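Local structure of TraM protein (Plasmid R64, 3WZ3) at residues W5-A10 with V78-M83. The protein is probably an inner-membrane component of a type IVB secretion system, related to Legionella DotI, and is represented here by a periplasmic fragment. Residues are numbered along the deposited sequence; the frame is centred on the assembly and turned at random.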
ATOM      1  N   TRP A   5      -2.747   2.668 -19.538  1.00 15.54           N
ATOM      2  CA  TRP A   5      -1.776   3.183 -18.560  1.00 10.00           C
ATOM      3  C   TRP A   5      -1.775   4.710 -18.482  1.00  8.99           C
ATOM      4  O   TRP A   5      -0.734   5.365 -18.572  1.00  9.84           O
ATOM      5  CB  TRP A   5      -0.378   2.638 -18.853  1.00 10.11           C
ATOM      6  CG  TRP A   5      -0.335   1.169 -18.626  1.00  7.99           C
ATOM      7  CD1 TRP A   5      -0.378   0.536 -17.413  1.00  8.39           C
ATOM      8  CD2 TRP A   5      -0.319   0.137 -19.621  1.00  7.24           C
ATOM      9  NE1 TRP A   5      -0.369  -0.829 -17.601  1.00  8.34           N
ATOM     10  CE2 TRP A   5      -0.325  -1.096 -18.942  1.00 10.49           C
ATOM     11  CE3 TRP A   5      -0.283   0.138 -21.019  1.00 10.99           C
ATOM     12  CZ2 TRP A   5      -0.299  -2.311 -19.608  1.00 12.30           C
ATOM     13  CZ3 TRP A   5      -0.256  -1.075 -21.682  1.00 12.61           C
ATOM     14  CH2 TRP A   5      -0.270  -2.286 -20.974  1.00 12.10           C
ATOM     15  N   SER A   6      -2.960   5.266 -18.306  1.00  9.22           N
ATOM     16  CA  SER A   6      -3.073   6.691 -18.062  1.00 11.19           C
ATOM     17  C   SER A   6      -2.740   6.965 -16.608  1.00 10.24           C
ATOM     18  O   SER A   6      -2.680   6.039 -15.779  1.00  8.75           O
ATOM     19  CB  SER A   6      -4.499   7.149 -18.342  1.00 12.72           C
ATOM     20  OG  SER A   6      -5.380   6.714 -17.320  1.00 12.43           O
ATOM     21  N   GLN A   7      -2.545   8.230 -16.257  1.00 10.50           N
ATOM     22  CA  GLN A   7      -2.287   8.515 -14.860  1.00  7.96           C
ATOM     23  C   GLN A   7      -3.477   8.160 -13.995  1.00 10.68           C
ATOM     24  O   GLN A   7      -3.299   7.765 -12.840  1.00  9.17           O
ATOM     25  CB  GLN A   7      -1.824   9.958 -14.620  1.00 15.20           C
ATOM     26  CG  GLN A   7      -2.872  11.003 -14.842  1.00 16.39           C
ATOM     27  CD  GLN A   7      -2.349  12.368 -14.449  1.00 19.02           C
ATOM     28  OE1 GLN A   7      -1.707  13.053 -15.245  1.00 25.17           O
ATOM     29  NE2 GLN A   7      -2.592  12.750 -13.209  1.00 17.33           N
ATOM     30  N   ASN A   8      -4.684   8.273 -14.527  1.00  8.54           N
ATOM     31  CA  ASN A   8      -5.836   7.814 -13.764  1.00  9.90           C
ATOM     32  C   ASN A   8      -5.839   6.305 -13.509  1.00  8.47           C
ATOM     33  O   ASN A   8      -6.221   5.859 -12.427  1.00 10.17           O
ATOM     34  CB  ASN A   8      -7.155   8.285 -14.379  1.00 17.19           C
ATOM     35  CG  ASN A   8      -7.749   9.445 -13.618  1.00 31.64           C
ATOM     36  OD1 ASN A   8      -8.890   9.374 -13.148  1.00 44.19           O
ATOM     37  ND2 ASN A   8      -6.962  10.510 -13.447  1.00 29.32           N
ATOM     38  N   ASP A   9      -5.416   5.517 -14.493  1.00  8.66           N
ATOM     39  CA  ASP A   9      -5.263   4.088 -14.295  1.00  8.33           C
ATOM     40  C   ASP A   9      -4.249   3.794 -13.192  1.00  6.67           C
ATOM     41  O   ASP A   9      -4.465   2.921 -12.337  1.00  6.94           O
ATOM     42  CB  ASP A   9      -4.808   3.439 -15.603  1.00  8.32           C
ATOM     43  CG  ASP A   9      -5.868   3.518 -16.702  1.00 15.12           C
ATOM     44  OD1 ASP A   9      -7.067   3.339 -16.392  1.00 17.66           O
ATOM     45  OD2 ASP A   9      -5.496   3.758 -17.873  1.00 15.90           O
ATOM     46  N   ALA A  10      -3.135   4.521 -13.220  1.00  6.08           N
ATOM     47  CA  ALA A  10      -2.109   4.315 -12.194  1.00  4.67           C
ATOM     48  C   ALA A  10      -2.612   4.754 -10.820  1.00  6.45           C
ATOM     49  O   ALA A  10      -2.363   4.074  -9.814  1.00  5.81           O
ATOM     50  CB  ALA A  10      -0.799   5.001 -12.586  1.00  5.64           C
ATOM     51  N   VAL A  78       1.818  13.661  -7.640  1.00  4.75           N
ATOM     52  CA  VAL A  78       2.885  14.605  -7.316  1.00  6.25           C
ATOM     53  C   VAL A  78       3.679  14.923  -8.586  1.00  7.11           C
ATOM     54  O   VAL A  78       3.810  16.090  -8.966  1.00  8.37           O
ATOM     55  CB  VAL A  78       3.822  14.037  -6.268  1.00  6.16           C
ATOM     56  CG1 VAL A  78       4.860  15.087  -5.897  1.00  9.74           C
ATOM     57  CG2 VAL A  78       3.029  13.631  -5.034  1.00  7.05           C
ATOM     58  N   ARG A  79       4.171  13.889  -9.261  1.00  6.10           N
ATOM     59  CA  ARG A  79       4.970  14.043 -10.470  1.00  5.33           C
ATOM     60  C   ARG A  79       4.987  12.732 -11.230  1.00  5.39           C
ATOM     61  O   ARG A  79       4.603  11.675 -10.700  1.00  6.48           O
ATOM     62  CB  ARG A  79       6.401  14.444 -10.123  1.00  8.17           C
ATOM     63  CG  ARG A  79       7.213  13.297  -9.523  1.00  9.18           C
ATOM     64  CD  ARG A  79       8.657  13.686  -9.220  1.00 10.76           C
ATOM     65  NE  ARG A  79       8.694  14.835  -8.325  1.00 10.69           N
ATOM     66  CZ  ARG A  79       8.624  14.750  -7.001  1.00 13.12           C
ATOM     67  NH1 ARG A  79       8.562  13.560  -6.408  1.00 13.35           N
ATOM     68  NH2 ARG A  79       8.637  15.849  -6.265  1.00 12.51           N
ATOM     69  N   GLN A  80       5.406  12.800 -12.482  1.00  5.34           N
ATOM     70  CA  GLN A  80       5.578  11.618 -13.300  1.00  5.14           C
ATOM     71  C   GLN A  80       6.730  11.875 -14.236  1.00  6.71           C
ATOM     72  O   GLN A  80       7.169  13.020 -14.391  1.00  9.28           O
ATOM     73  CB  GLN A  80       4.315  11.291 -14.084  1.00  7.05           C
ATOM     74  CG  GLN A  80       3.859  12.393 -15.064  1.00  8.21           C
ATOM     75  CD  GLN A  80       2.610  11.966 -15.805  1.00 10.08           C
ATOM     76  OE1 GLN A  80       2.546  10.855 -16.325  1.00  9.56           O
ATOM     77  NE2 GLN A  80       1.584  12.817 -15.807  1.00 17.28           N
ATOM     78  N   GLY A  81       7.233  10.819 -14.851  1.00  5.92           N
ATOM     79  CA  GLY A  81       8.405  10.959 -15.698  1.00  6.92           C
ATOM     80  C   GLY A  81       8.967   9.610 -16.037  1.00  7.82           C
ATOM     81  O   GLY A  81       8.285   8.583 -15.866  1.00  6.75           O
ATOM     82  N   GLN A  82      10.199   9.586 -16.527  1.00  9.54           N
ATOM     83  CA  GLN A  82      10.833   8.319 -16.826  1.00  9.41           C
ATOM     84  C   GLN A  82      12.183   8.281 -16.177  1.00 11.75           C
ATOM     85  O   GLN A  82      12.844   9.314 -16.029  1.00 12.77           O
ATOM     86  CB  GLN A  82      10.930   8.065 -18.340  1.00 10.97           C
ATOM     87  CG  GLN A  82      11.713   9.115 -19.100  1.00 12.56           C
ATOM     88  CD  GLN A  82      11.703   8.879 -20.603  1.00 10.21           C
ATOM     89  OE1 GLN A  82      11.509   7.763 -21.052  1.00 12.41           O
ATOM     90  NE2 GLN A  82      11.912   9.938 -21.376  1.00 10.20           N
HETATM   91  N   MSE A  83      12.577   7.089 -15.763  1.00 15.11           N
HETATM   92  CA  MSE A  83      13.906   6.869 -15.212  0.50 21.01           C
HETATM   93  C   MSE A  83      14.901   6.763 -16.352  1.00 21.57           C
HETATM   94  O   MSE A  83      14.513   6.806 -17.529  1.00 21.33           O
HETATM   95  CB  MSE A  83      13.917   5.598 -14.364  0.50 23.29           C
HETATM   96  CG  MSE A  83      13.134   5.722 -13.070  0.50 21.40           C
HETATM   97 SE   MSE A  83      12.635   4.003 -12.280  0.50 37.49          SE
HETATM   98  CE  MSE A  83      10.986   3.699 -13.267  0.50 13.96           C
TER
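Q7 and Q80 are the two residues that meet where the start of helix 7-22 passes the end of edge strand 67-82. Their CA atoms lie 8.6 Å apart, the closest CA pair across the two segments, and no backbone bond joins them. S6 is the N-cap of the helix. It forms a capping box with D9: D9 N donates to S6 OG at 3.1 Å, and S6 N donates to D9 OD2 at 3.0 Å. On the strand side, V78 and R79 both face T91 of strand 88-101, a classic beta bulge just before Q80.

Both glutamines point their CB toward the other segment. In Q7 a chi1 of 69° tucks CG between the main-chain N and C, Q80 does likewise, and an extended chain beyond carries each amide across. The two side chains cross at about a right angle, and their amide planes are 83° apart. Q80 NE2 donates to Q7 OE1 at 3.3 Å. The bond is weak and bent, with an N-H...O angle of 125°. The stronger polar partner of Q80 is W88, whose NE1 is hydrogen-bonded to Q80 OE1. Both glutamines also touch W90 on strand 88-101.

The contact is small, burying 62 Å² in all, and lies at the surface. It joins helix to edge strand in a domain of the NTF2 clan. The bond from W88 probably steadies the Q80 amide and so helps keep NE2 turned toward Q7. The link to the helix is a single long polar bond between uncharged groups and probably adds little binding strength.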